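Nicotinamide riboside transporter PnuC (Neisseria mucosa ATCC 25996, PDB 4QTN) binds nicotinamide riboside, a form of vitamin B3, and probably carries it across the inner membrane as a homotrimer. Local coordinates at residues Tyr75-Val78 and Ser79-Lys83; Met88-Leu92 and Leu93-Pro97; Ala104-Arg107 and Lys108-Leu112; Pro157-Asp160 and Gly161-Val165; Val169-Val172 and Leu173-Leu176. One frame throughout, in Å; residues are numbered along the deposited sequence.

Contact 1 (Tyr75-Val78 and Ser79-Lys83)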
# COMPACT_ATOMS: atom_id res chain seq x y z
N TYR C 75 -8.15 -22.54 -7.72
CA TYR C 75 -7.38 -21.99 -6.60
C TYR C 75 -7.43 -22.92 -5.40
O TYR C 75 -6.43 -23.11 -4.71
CB TYR C 75 -7.88 -20.59 -6.22
CG TYR C 75 -7.24 -19.98 -4.97
CD1 TYR C 75 -6.08 -19.21 -5.05
CD2 TYR C 75 -7.83 -20.14 -3.72
CE1 TYR C 75 -5.51 -18.65 -3.91
CE2 TYR C 75 -7.26 -19.59 -2.58
CZ TYR C 75 -6.11 -18.84 -2.68
OH TYR C 75 -5.56 -18.31 -1.55
N ALA C 76 -8.59 -23.53 -5.18
CA ALA C 76 -8.75 -24.44 -4.04
C ALA C 76 -7.76 -25.60 -4.14
O ALA C 76 -7.11 -25.97 -3.16
CB ALA C 76 -10.18 -24.95 -3.94
N TYR C 77 -7.64 -26.14 -5.35
CA TYR C 77 -6.70 -27.22 -5.61
C TYR C 77 -5.27 -26.71 -5.41
O TYR C 77 -4.53 -27.23 -4.56
CB TYR C 77 -6.92 -27.75 -7.04
CG TYR C 77 -5.95 -28.81 -7.49
CD1 TYR C 77 -6.14 -30.14 -7.16
CD2 TYR C 77 -4.86 -28.48 -8.29
CE1 TYR C 77 -5.26 -31.11 -7.59
CE2 TYR C 77 -3.97 -29.44 -8.72
CZ TYR C 77 -4.18 -30.76 -8.38
OH TYR C 77 -3.30 -31.72 -8.82
N VAL C 78 -4.92 -25.65 -6.13
CA VAL C 78 -3.58 -25.09 -6.11
C VAL C 78 -3.14 -24.65 -4.71
O VAL C 78 -1.96 -24.73 -4.39
CB VAL C 78 -3.44 -23.90 -7.10
CG1 VAL C 78 -2.05 -23.27 -7.02
CG2 VAL C 78 -3.75 -24.35 -8.53
N SER C 79 -4.08 -24.21 -3.87
CA SER C 79 -3.72 -23.82 -2.49
C SER C 79 -3.46 -25.05 -1.60
O SER C 79 -2.75 -24.95 -0.58
CB SER C 79 -4.74 -22.86 -1.87
OG SER C 79 -6.04 -23.40 -1.83
N TYR C 80 -4.01 -26.20 -1.99
CA TYR C 80 -3.71 -27.47 -1.33
C TYR C 80 -2.33 -27.97 -1.73
O TYR C 80 -1.53 -28.34 -0.87
CB TYR C 80 -4.78 -28.52 -1.67
CG TYR C 80 -4.30 -29.97 -1.54
CD1 TYR C 80 -3.76 -30.45 -0.34
CD2 TYR C 80 -4.40 -30.85 -2.61
CE1 TYR C 80 -3.31 -31.76 -0.22
CE2 TYR C 80 -3.97 -32.16 -2.50
CZ TYR C 80 -3.43 -32.61 -1.30
OH TYR C 80 -2.99 -33.90 -1.20
N THR C 81 -2.07 -27.98 -3.03
CA THR C 81 -0.78 -28.46 -3.55
C THR C 81 0.37 -27.62 -2.99
O THR C 81 1.54 -27.90 -3.26
CB THR C 81 -0.73 -28.47 -5.11
OG1 THR C 81 -0.53 -27.14 -5.62
CG2 THR C 81 -2.03 -29.08 -5.71
N PHE C 82 0.04 -26.62 -2.20
CA PHE C 82 1.05 -25.79 -1.58
C PHE C 82 1.00 -25.86 -0.06
O PHE C 82 1.80 -25.22 0.63
CB PHE C 82 0.93 -24.35 -2.06
CG PHE C 82 1.64 -24.08 -3.35
CD1 PHE C 82 1.01 -24.32 -4.58
CD2 PHE C 82 2.96 -23.61 -3.35
CE1 PHE C 82 1.67 -24.08 -5.77
CE2 PHE C 82 3.62 -23.38 -4.54
CZ PHE C 82 2.98 -23.61 -5.76
N LYS C 83 0.06 -26.66 0.46
CA LYS C 83 -0.10 -26.82 1.91
C LYS C 83 -0.64 -25.54 2.60
O LYS C 83 -0.36 -25.29 3.78
CB LYS C 83 1.23 -27.26 2.56
CG LYS C 83 1.85 -28.53 1.96
CD LYS C 83 3.33 -28.65 2.32
CE LYS C 83 3.53 -28.91 3.81
NZ LYS C 83 4.77 -28.25 4.31

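Contact 2 (Met88-Leu92 and Leu93-Pro97). With NNR (Nicotinamide riboside), chain I.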
# COMPACT_ATOMS: atom_id res chain seq x y z
N MSE C 88 -7.81 -23.67 1.23
CA MSE C 88 -8.33 -24.79 0.44
C MSE C 88 -9.73 -25.22 0.85
O MSE C 88 -10.57 -25.49 -0.02
CB MSE C 88 -7.33 -25.95 0.39
CG MSE C 88 -7.40 -26.87 1.60
SE MSE C 88 -7.41 -28.74 0.98
CE MSE C 88 -9.10 -28.71 -0.05
N MSE C 89 -9.99 -25.27 2.15
CA MSE C 89 -11.32 -25.65 2.66
C MSE C 89 -12.29 -24.51 2.45
O MSE C 89 -13.48 -24.73 2.21
CB MSE C 89 -11.28 -26.08 4.13
CG MSE C 89 -10.51 -25.10 5.02
SE MSE C 89 -10.65 -25.64 6.91
CE MSE C 89 -8.84 -26.39 7.16
N LEU C 90 -11.77 -23.28 2.51
CA LEU C 90 -12.59 -22.07 2.34
C LEU C 90 -13.19 -21.98 0.93
O LEU C 90 -14.40 -21.84 0.79
CB LEU C 90 -11.76 -20.81 2.64
CG LEU C 90 -12.45 -19.50 3.07
CD1 LEU C 90 -11.59 -18.32 2.64
CD2 LEU C 90 -13.86 -19.35 2.52
N ASN C 91 -12.34 -22.05 -0.09
CA ASN C 91 -12.79 -21.96 -1.48
C ASN C 91 -13.71 -23.11 -1.89
O ASN C 91 -14.77 -22.88 -2.48
CB ASN C 91 -11.62 -21.84 -2.45
CG ASN C 91 -10.95 -20.48 -2.41
OD1 ASN C 91 -11.10 -19.66 -3.33
ND2 ASN C 91 -10.21 -20.22 -1.34
N LEU C 92 -13.32 -24.33 -1.53
CA LEU C 92 -14.09 -25.53 -1.94
C LEU C 92 -15.48 -25.64 -1.27
O LEU C 92 -16.49 -25.79 -1.96
CB LEU C 92 -13.27 -26.81 -1.73
CG LEU C 92 -13.77 -28.05 -2.48
CD1 LEU C 92 -13.66 -27.85 -3.98
CD2 LEU C 92 -13.01 -29.29 -2.05
N LEU C 93 -15.53 -25.55 0.06
CA LEU C 93 -16.79 -25.71 0.80
C LEU C 93 -17.70 -24.47 0.78
O LEU C 93 -18.91 -24.60 0.72
CB LEU C 93 -16.55 -26.14 2.26
CG LEU C 93 -15.36 -27.03 2.62
CD1 LEU C 93 -15.36 -27.30 4.11
CD2 LEU C 93 -15.36 -28.33 1.84
N VAL C 94 -17.10 -23.28 0.86
CA VAL C 94 -17.88 -22.03 1.02
C VAL C 94 -18.09 -21.28 -0.31
O VAL C 94 -19.23 -21.05 -0.71
CB VAL C 94 -17.25 -21.09 2.07
CG1 VAL C 94 -17.94 -19.73 2.06
CG2 VAL C 94 -17.34 -21.70 3.45
N TYR C 95 -17.00 -20.90 -0.98
CA TYR C 95 -17.10 -20.07 -2.19
C TYR C 95 -17.81 -20.79 -3.35
O TYR C 95 -18.54 -20.17 -4.11
CB TYR C 95 -15.74 -19.54 -2.65
CG TYR C 95 -15.11 -18.49 -1.75
CD1 TYR C 95 -15.87 -17.82 -0.77
CD2 TYR C 95 -13.77 -18.13 -1.90
CE1 TYR C 95 -15.28 -16.85 0.05
CE2 TYR C 95 -13.17 -17.16 -1.09
CZ TYR C 95 -13.93 -16.52 -0.11
OH TYR C 95 -13.34 -15.57 0.69
N VAL C 96 -17.59 -22.11 -3.48
CA VAL C 96 -18.11 -22.85 -4.64
C VAL C 96 -19.65 -22.97 -4.66
O VAL C 96 -20.28 -22.72 -5.69
CB VAL C 96 -17.42 -24.22 -4.83
CG1 VAL C 96 -18.06 -24.98 -5.98
CG2 VAL C 96 -15.95 -24.03 -5.10
N PRO C 97 -20.26 -23.35 -3.53
CA PRO C 97 -21.73 -23.29 -3.56
C PRO C 97 -22.24 -21.83 -3.66
O PRO C 97 -23.14 -21.55 -4.46
CB PRO C 97 -22.15 -23.93 -2.22
CG PRO C 97 -20.92 -23.90 -1.37
CD PRO C 97 -19.74 -23.95 -2.30
O2R NNR I . -16.83 -13.75 -5.62
C2R NNR I . -15.38 -13.66 -5.12
C3R NNR I . -14.75 -15.06 -5.09
O3R NNR I . -15.72 -15.99 -4.91
C4R NNR I . -13.83 -15.06 -3.89
C5R NNR I . -12.34 -14.68 -4.27
O5R NNR I . -11.62 -14.33 -3.04
O4R NNR I . -14.33 -14.18 -3.07
C1R NNR I . -15.32 -13.22 -3.90
N1 NNR I . -14.82 -11.83 -3.84
C2 NNR I . -13.51 -11.55 -3.44
C6 NNR I . -15.65 -10.79 -4.20
C5 NNR I . -15.17 -9.46 -4.16
C4 NNR I . -13.89 -9.19 -3.74
C3 NNR I . -13.05 -10.21 -3.40
C7 NNR I . -11.63 -9.87 -2.99
O7 NNR I . -11.00 -10.62 -2.30
N7 NNR I . -11.02 -8.65 -3.46

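Contact 3 (Ala104-Arg107 and Lys108-Leu112)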
# COMPACT_ATOMS: atom_id res chain seq x y z
N ALA C 104 -28.18 -16.30 -7.83
CA ALA C 104 -29.59 -16.28 -7.49
C ALA C 104 -30.03 -14.90 -7.01
O ALA C 104 -30.84 -14.24 -7.66
CB ALA C 104 -29.91 -17.33 -6.43
N MSE C 105 -29.46 -14.46 -5.88
CA MSE C 105 -29.95 -13.26 -5.18
C MSE C 105 -29.54 -11.98 -5.82
O MSE C 105 -30.24 -10.98 -5.70
CB MSE C 105 -29.42 -13.21 -3.77
CG MSE C 105 -29.80 -14.43 -3.00
SE MSE C 105 -28.62 -14.36 -1.45
CE MSE C 105 -26.95 -14.93 -2.33
N TRP C 106 -28.37 -11.97 -6.46
CA TRP C 106 -27.99 -10.82 -7.28
C TRP C 106 -28.95 -10.69 -8.47
O TRP C 106 -29.51 -9.61 -8.70
CB TRP C 106 -26.55 -10.95 -7.77
CG TRP C 106 -25.50 -10.24 -6.90
CD1 TRP C 106 -25.42 -10.25 -5.53
CD2 TRP C 106 -24.36 -9.49 -7.36
NE1 TRP C 106 -24.32 -9.54 -5.11
CE2 TRP C 106 -23.65 -9.07 -6.21
CE3 TRP C 106 -23.88 -9.14 -8.63
CZ2 TRP C 106 -22.48 -8.29 -6.30
CZ3 TRP C 106 -22.72 -8.36 -8.72
CH2 TRP C 106 -22.04 -7.96 -7.56
N ARG C 107 -29.19 -11.81 -9.16
CA ARG C 107 -30.08 -11.84 -10.35
C ARG C 107 -31.37 -11.07 -10.16
O ARG C 107 -31.86 -10.44 -11.09
CB ARG C 107 -30.41 -13.29 -10.75
CG ARG C 107 -31.03 -13.43 -12.14
CD ARG C 107 -31.38 -14.88 -12.45
NE ARG C 107 -32.12 -15.50 -11.35
CZ ARG C 107 -32.36 -16.80 -11.25
NH1 ARG C 107 -33.04 -17.26 -10.21
NH2 ARG C 107 -31.94 -17.63 -12.19
N LYS C 108 -31.91 -11.12 -8.95
CA LYS C 108 -33.17 -10.44 -8.64
C LYS C 108 -33.06 -8.92 -8.52
O LYS C 108 -34.05 -8.24 -8.52
CB LYS C 108 -33.79 -11.03 -7.36
CG LYS C 108 -35.12 -11.74 -7.56
CD LYS C 108 -35.29 -12.88 -6.57
CE LYS C 108 -34.61 -12.58 -5.25
NZ LYS C 108 -34.63 -13.75 -4.33
N HIS C 109 -31.84 -8.40 -8.40
CA HIS C 109 -31.65 -6.99 -8.00
C HIS C 109 -30.72 -6.19 -8.91
O HIS C 109 -29.82 -5.49 -8.43
CB HIS C 109 -31.21 -6.90 -6.53
CG HIS C 109 -32.27 -7.31 -5.56
ND1 HIS C 109 -32.39 -8.60 -5.09
CD2 HIS C 109 -33.29 -6.62 -5.01
CE1 HIS C 109 -33.42 -8.68 -4.28
NE2 HIS C 109 -33.99 -7.49 -4.21
N MSE C 110 -30.98 -6.25 -10.21
CA MSE C 110 -30.13 -5.61 -11.20
C MSE C 110 -30.74 -4.30 -11.65
O MSE C 110 -31.78 -3.89 -11.15
CB MSE C 110 -29.97 -6.62 -12.31
CG MSE C 110 -29.26 -7.86 -11.75
SE MSE C 110 -27.38 -7.39 -11.35
CE MSE C 110 -26.84 -8.89 -10.22
N ALA C 111 -30.08 -3.62 -12.59
CA ALA C 111 -30.50 -2.26 -13.05
C ALA C 111 -29.51 -1.71 -14.09
O ALA C 111 -28.42 -2.25 -14.25
CB ALA C 111 -30.62 -1.30 -11.87
N LEU C 112 -29.88 -0.61 -14.75
CA LEU C 112 -29.17 -0.18 -15.96
C LEU C 112 -27.78 0.51 -15.77
O LEU C 112 -26.75 -0.06 -16.14
CB LEU C 112 -30.08 0.63 -16.88
CG LEU C 112 -30.38 -0.01 -18.25
CD1 LEU C 112 -30.27 -1.54 -18.23
CD2 LEU C 112 -31.72 0.45 -18.79

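Contact 4 (Pro157-Asp160 and Gly161-Val165)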
# COMPACT_ATOMS: atom_id res chain seq x y z
N PRO C 157 -2.82 -22.60 11.47
CA PRO C 157 -2.15 -21.59 12.24
C PRO C 157 -3.09 -20.41 12.39
O PRO C 157 -4.01 -20.24 11.59
CB PRO C 157 -0.94 -21.21 11.36
CG PRO C 157 -0.81 -22.34 10.37
CD PRO C 157 -2.22 -22.77 10.14
N THR C 158 -2.90 -19.64 13.45
CA THR C 158 -3.84 -18.62 13.84
C THR C 158 -4.14 -17.69 12.67
O THR C 158 -5.29 -17.45 12.33
CB THR C 158 -3.31 -17.83 15.04
OG1 THR C 158 -2.49 -16.75 14.58
CG2 THR C 158 -2.45 -18.76 15.97
N LEU C 159 -3.09 -17.19 12.04
CA LEU C 159 -3.28 -16.25 10.95
C LEU C 159 -4.00 -16.88 9.78
O LEU C 159 -4.92 -16.29 9.26
CB LEU C 159 -1.96 -15.61 10.51
CG LEU C 159 -2.08 -14.75 9.25
CD1 LEU C 159 -0.97 -13.72 9.19
CD2 LEU C 159 -2.06 -15.63 8.00
N ASP C 160 -3.58 -18.08 9.37
CA ASP C 160 -4.30 -18.81 8.31
C ASP C 160 -5.74 -18.90 8.74
O ASP C 160 -6.65 -19.00 7.90
CB ASP C 160 -3.74 -20.23 8.12
CG ASP C 160 -2.22 -20.26 7.87
OD1 ASP C 160 -1.48 -19.52 8.55
OD2 ASP C 160 -1.77 -21.08 7.04
N GLY C 161 -5.95 -18.86 10.05
CA GLY C 161 -7.28 -18.95 10.63
C GLY C 161 -8.07 -17.66 10.51
O GLY C 161 -9.20 -17.66 10.04
N VAL C 162 -7.45 -16.55 10.95
CA VAL C 162 -8.06 -15.20 10.91
C VAL C 162 -8.57 -14.83 9.52
O VAL C 162 -9.72 -14.42 9.36
CB VAL C 162 -7.08 -14.09 11.41
CG1 VAL C 162 -7.57 -12.71 11.01
CG2 VAL C 162 -6.91 -14.16 12.91
N THR C 163 -7.72 -15.00 8.51
CA THR C 163 -8.14 -14.71 7.16
C THR C 163 -9.38 -15.53 6.72
O THR C 163 -10.06 -15.17 5.76
CB THR C 163 -6.95 -14.79 6.14
OG1 THR C 163 -7.43 -15.18 4.84
CG2 THR C 163 -5.92 -15.78 6.61
N VAL C 164 -9.73 -16.56 7.48
CA VAL C 164 -10.87 -17.38 7.08
C VAL C 164 -12.26 -16.92 7.56
O VAL C 164 -13.22 -16.92 6.78
CB VAL C 164 -10.66 -18.87 7.35
CG1 VAL C 164 -11.91 -19.66 6.95
CG2 VAL C 164 -9.45 -19.36 6.56
N VAL C 165 -12.37 -16.52 8.84
CA VAL C 165 -13.59 -15.85 9.34
C VAL C 165 -13.89 -14.62 8.47
O VAL C 165 -14.97 -14.51 7.87
CB VAL C 165 -13.45 -15.42 10.83
CG1 VAL C 165 -14.46 -14.33 11.19
CG2 VAL C 165 -13.59 -16.61 11.76

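Contact 5 (Val169-Val172 and Leu173-Leu176). With NNR (Nicotinamide riboside), chain I.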
# COMPACT_ATOMS: atom_id res chain seq x y z
N VAL C 169 -17.45 -13.73 6.26
CA VAL C 169 -18.22 -12.49 6.51
C VAL C 169 -18.26 -11.56 5.28
O VAL C 169 -19.35 -11.12 4.85
CB VAL C 169 -17.68 -11.74 7.75
CG1 VAL C 169 -17.96 -10.23 7.68
CG2 VAL C 169 -18.29 -12.34 9.01
N ALA C 170 -17.08 -11.27 4.71
CA ALA C 170 -16.98 -10.54 3.45
C ALA C 170 -17.87 -11.14 2.35
O ALA C 170 -18.65 -10.42 1.72
CB ALA C 170 -15.54 -10.48 2.99
N GLN C 171 -17.76 -12.45 2.15
CA GLN C 171 -18.52 -13.13 1.09
C GLN C 171 -20.01 -12.98 1.31
O GLN C 171 -20.80 -12.96 0.34
CB GLN C 171 -18.16 -14.61 1.03
CG GLN C 171 -18.70 -15.33 -0.19
CD GLN C 171 -18.29 -14.67 -1.50
OE1 GLN C 171 -17.15 -14.23 -1.65
NE2 GLN C 171 -19.20 -14.59 -2.44
N VAL C 172 -20.40 -12.85 2.58
CA VAL C 172 -21.79 -12.82 2.98
C VAL C 172 -22.42 -11.45 2.74
O VAL C 172 -23.50 -11.36 2.13
CB VAL C 172 -21.97 -13.30 4.44
CG1 VAL C 172 -23.11 -12.57 5.14
CG2 VAL C 172 -22.18 -14.82 4.46
N LEU C 173 -21.74 -10.39 3.17
CA LEU C 173 -22.10 -9.03 2.75
C LEU C 173 -22.17 -8.87 1.21
O LEU C 173 -23.07 -8.20 0.68
CB LEU C 173 -21.14 -8.01 3.33
CG LEU C 173 -21.13 -7.94 4.86
CD1 LEU C 173 -19.74 -7.66 5.39
CD2 LEU C 173 -22.11 -6.91 5.40
N MSE C 174 -21.24 -9.51 0.49
CA MSE C 174 -21.17 -9.38 -0.98
C MSE C 174 -22.39 -9.95 -1.68
O MSE C 174 -23.01 -9.27 -2.48
CB MSE C 174 -19.87 -9.94 -1.52
CG MSE C 174 -19.72 -9.67 -3.00
SE MSE C 174 -19.51 -11.44 -3.82
CE MSE C 174 -20.56 -11.19 -5.47
N ILE C 175 -22.75 -11.20 -1.39
CA ILE C 175 -23.99 -11.75 -1.97
C ILE C 175 -25.21 -10.95 -1.55
O ILE C 175 -26.11 -10.72 -2.35
CB ILE C 175 -24.20 -13.26 -1.65
CG1 ILE C 175 -24.07 -13.54 -0.16
CG2 ILE C 175 -23.25 -14.12 -2.46
CD1 ILE C 175 -24.53 -14.92 0.23
N LEU C 176 -25.22 -10.49 -0.29
CA LEU C 176 -26.29 -9.60 0.22
C LEU C 176 -26.27 -8.14 -0.33
O LEU C 176 -27.10 -7.33 0.09
CB LEU C 176 -26.27 -9.56 1.75
CG LEU C 176 -26.95 -10.68 2.56
CD1 LEU C 176 -27.46 -10.10 3.87
CD2 LEU C 176 -28.07 -11.37 1.79
O2R NNR I . -16.83 -13.75 -5.62
C2R NNR I . -15.38 -13.66 -5.12
C3R NNR I . -14.75 -15.06 -5.09
O3R NNR I . -15.72 -15.99 -4.91
C4R NNR I . -13.83 -15.06 -3.89
C5R NNR I . -12.34 -14.68 -4.27
O5R NNR I . -11.62 -14.33 -3.04
O4R NNR I . -14.33 -14.18 -3.07
C1R NNR I . -15.32 -13.22 -3.90
N1 NNR I . -14.82 -11.83 -3.84
C2 NNR I . -13.51 -11.55 -3.44
C6 NNR I . -15.65 -10.79 -4.20
C5 NNR I . -15.17 -9.46 -4.16
C4 NNR I . -13.89 -9.19 -3.74
C3 NNR I . -13.05 -10.21 -3.40
C7 NNR I . -11.63 -9.87 -2.99
O7 NNR I . -11.00 -10.62 -2.30
N7 NNR I . -11.02 -8.65 -3.46

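Contact 1 (Tyr75-Val78 and Ser79-Lys83)
The backbone of 75-78 runs without a break into 79-83, where helix 64-80 fades out at about Y80 and the chain turns off. S79 N bonds to Y75 O at 2.7 Å and T81 N to Y77 O at 3.0 Å, while Y80 N reaches A76 O only weakly. A type I turn from Y80 to K83 follows, with K83 N on Y80 O at 2.7 Å. Among the side chains, S79 folds back on its own helix: with chi1 at 59°, OG sits 2.9 Å from Y75 O and 3.1 Å from A76 O, so its single proton has two carbonyls to choose from. T81 splits its branches. OG1 bonds to V78 O at 3.1 Å, tilted off the carbonyl plane, and the methyl CG2 rests over one face of the Y77 ring, 3.8 Å from its centroid, as a CH-pi contact. V78 and F82 lie side by side, CG1 to CE1 4.0 Å, and the F82 ring turns an edge to V78 O. Y75 sends its hydroxyl elsewhere, to E87 and W196. The positive phi of K83, with two bonds back into the final turn, makes this a Schellman motif, a classic ending of an alpha-helix.

Contact 2 (Met88-Leu92 and Leu93-Pro97)
Two backbone N-H groups converge on L90 O, V94 N at 3.1 Å and Y95 N at 3.3 Å, the second lying in the carbonyl plane. That second bond, and a weak one from V96 N to N91 O, reach five residues back, so the helix widens here into a pi-type turn; L93 N to M89 O, at 3.1 Å, keeps the usual spacing. The axes of the two short segments differ by 23°; P97, with no N-H to offer, kinks the helix. Apolar contacts centre on L90. Its CD2 lies 3.8 Å from V94 CB and also sits over one face of the Y95 ring, 4.0 Å from the centroid, a CH-pi contact. Against the opposite face comes the ribose of nicotinamide riboside, whose C4R is 3.6 Å from Y95 CE2, so the ring is sandwiched between leucine and ligand. At the ring's edge, N91 OD1 comes 3.4 Å from Y95 CD2, with amide and ring planes 81° apart. Two polar bonds lead outside: N91 ND2 to E87 O, and the Y95 hydroxyl to S167 on helix 158-175. Y95 thus forms part of the nicotinamide riboside pocket, at a pi-type widening in a transmembrane helix.

Contact 3 (Ala104-Arg107 and Lys108-Leu112)
H109 turns back on the end of helix 85-107 and takes two carbonyls of its final turn. Its ring does the first part: ND1 donates to M105 O at 3.3 Å, almost straight at 173°, with the oxygen in the imidazole plane and the approach nearly head-on to the carbonyl. CG lies anti to the carbonyl carbon (chi1 -68°), which swings the ring back over the preceding turn. Its backbone does the second part, H109 N bonding to W106 O at 2.6 Å, although this donor stands above the carbonyl plane. Next along, M110 doubles back through a bend at chi2 (-70°) and lays its terminal methyl CE against W106. CE is 3.4 Å from W106 CE3 and 3.8 Å from CG, meeting the indole obliquely. One shell out, other parts of the chain hold these groups. W106 NE1 bonds to M174 O, and its ring meets Y65 edge-to-face. V121 packs on both W106 and M110. The loop beyond is held as well, by backbone bonds of H109 with K122 and of A111 with E120. The segment 104-107 therefore closes a transmembrane helix that packs on helix 158-175 through M174 and on helix 64-80 through Y65, while 108-112 leads off into the loop, probably cytoplasmic, that precedes helix 128-147.

Contact 4 (Pro157-Asp160 and Gly161-Val165)
T158 O is approached by two backbone N-H groups of the next turn. V162 N makes the sound bond, 2.7 Å at 152° and nearly head-on to the carbonyl; G161 N adds a weak one whose geometry is less certain. One step on, T163 N appears to bond L159 O at 3.2 Å, though the place of that oxygen is less certain, and V164 N closes on G161 O at 2.8 Å. This is the first stretch of transmembrane helix 158-175, and P157 occupies its N-cap position. Side chains meet more lightly. L159 extends with CG anti to the backbone N (chi1 172°), which carries CD2 to 4.1 Å from T163 CG2 as modelled, in a tight spot where the methyl's place is doubtful. V162 rests its CG2 3.7 Å from T158 O, and V164 CG2 lies beside D160 O. T163 OG1 forms a weak bond to E87 on helix 85-107. L159 and T163 both press on L195 of helix 181-198, whereas V164 packs on Y145 of helix 128-147. The segment also reaches the trimer interface: T158 packs on N37, L159 on L208 and V162 on V33, all three of them residues of the second subunit.

Contact 5 (Val169-Val172 and Leu173-Leu176)
Part of the nicotinamide riboside pocket is built here by Q171 and M174, one helical turn apart near the end of helix 158-175. Their side chains run alongside each other toward the ligand. Q171 leaves with CG anti to the backbone N (chi1 -169°) and then bends at chi2 (55°), which brings its amide beside the ribose. Which end of that amide is oxygen remains doubtful. M174 runs beside it and sets SE 3.9 Å from C6 of the nicotinamide ring. Behind the pair is a regular alpha-helical ladder of i to i+4 bonds: L173 N to V169 O at 3.0 Å, M174 N to A170 O at 3.0 Å, I175 N to Q171 O at 3.1 Å and L176 N to V172 O at 3.1 Å. This regular turn spaces the two pocket residues along one face. W185 of helix 181-198 packs on Q171 and A170, and N189 on that helix adds a hydrogen bond to the ligand. Away from the pocket, V169 and L173 lie side by side with CG1 3.9 Å from CD1, V169 touching S138 and L173 touching W131 of helix 128-147. I175 packs against V98 of helix 85-107.

The contacts follow one another along the chain on three transmembrane helices: contact 1 ends helix 64-80, contacts 2 and 3 share helix 85-107, and contacts 4 and 5 share helix 158-175. Contacts 2 and 5, with centres 14 Å apart, touch and both meet nicotinamide riboside. Contact 1 packs against contact 2 with centres 12 Å apart, and contact 4 also touches contact 2, through V164 and L90. Contact 3 lies about 32 Å, centre to centre, from contacts 1 and 4 and on the opposite side of the chain's centre, probably at the cytoplasmic end, yet it touches contact 5. Packing, and toward contact 3 also a hydrogen bond, links the ligand-binding pair to both ends of the bundle.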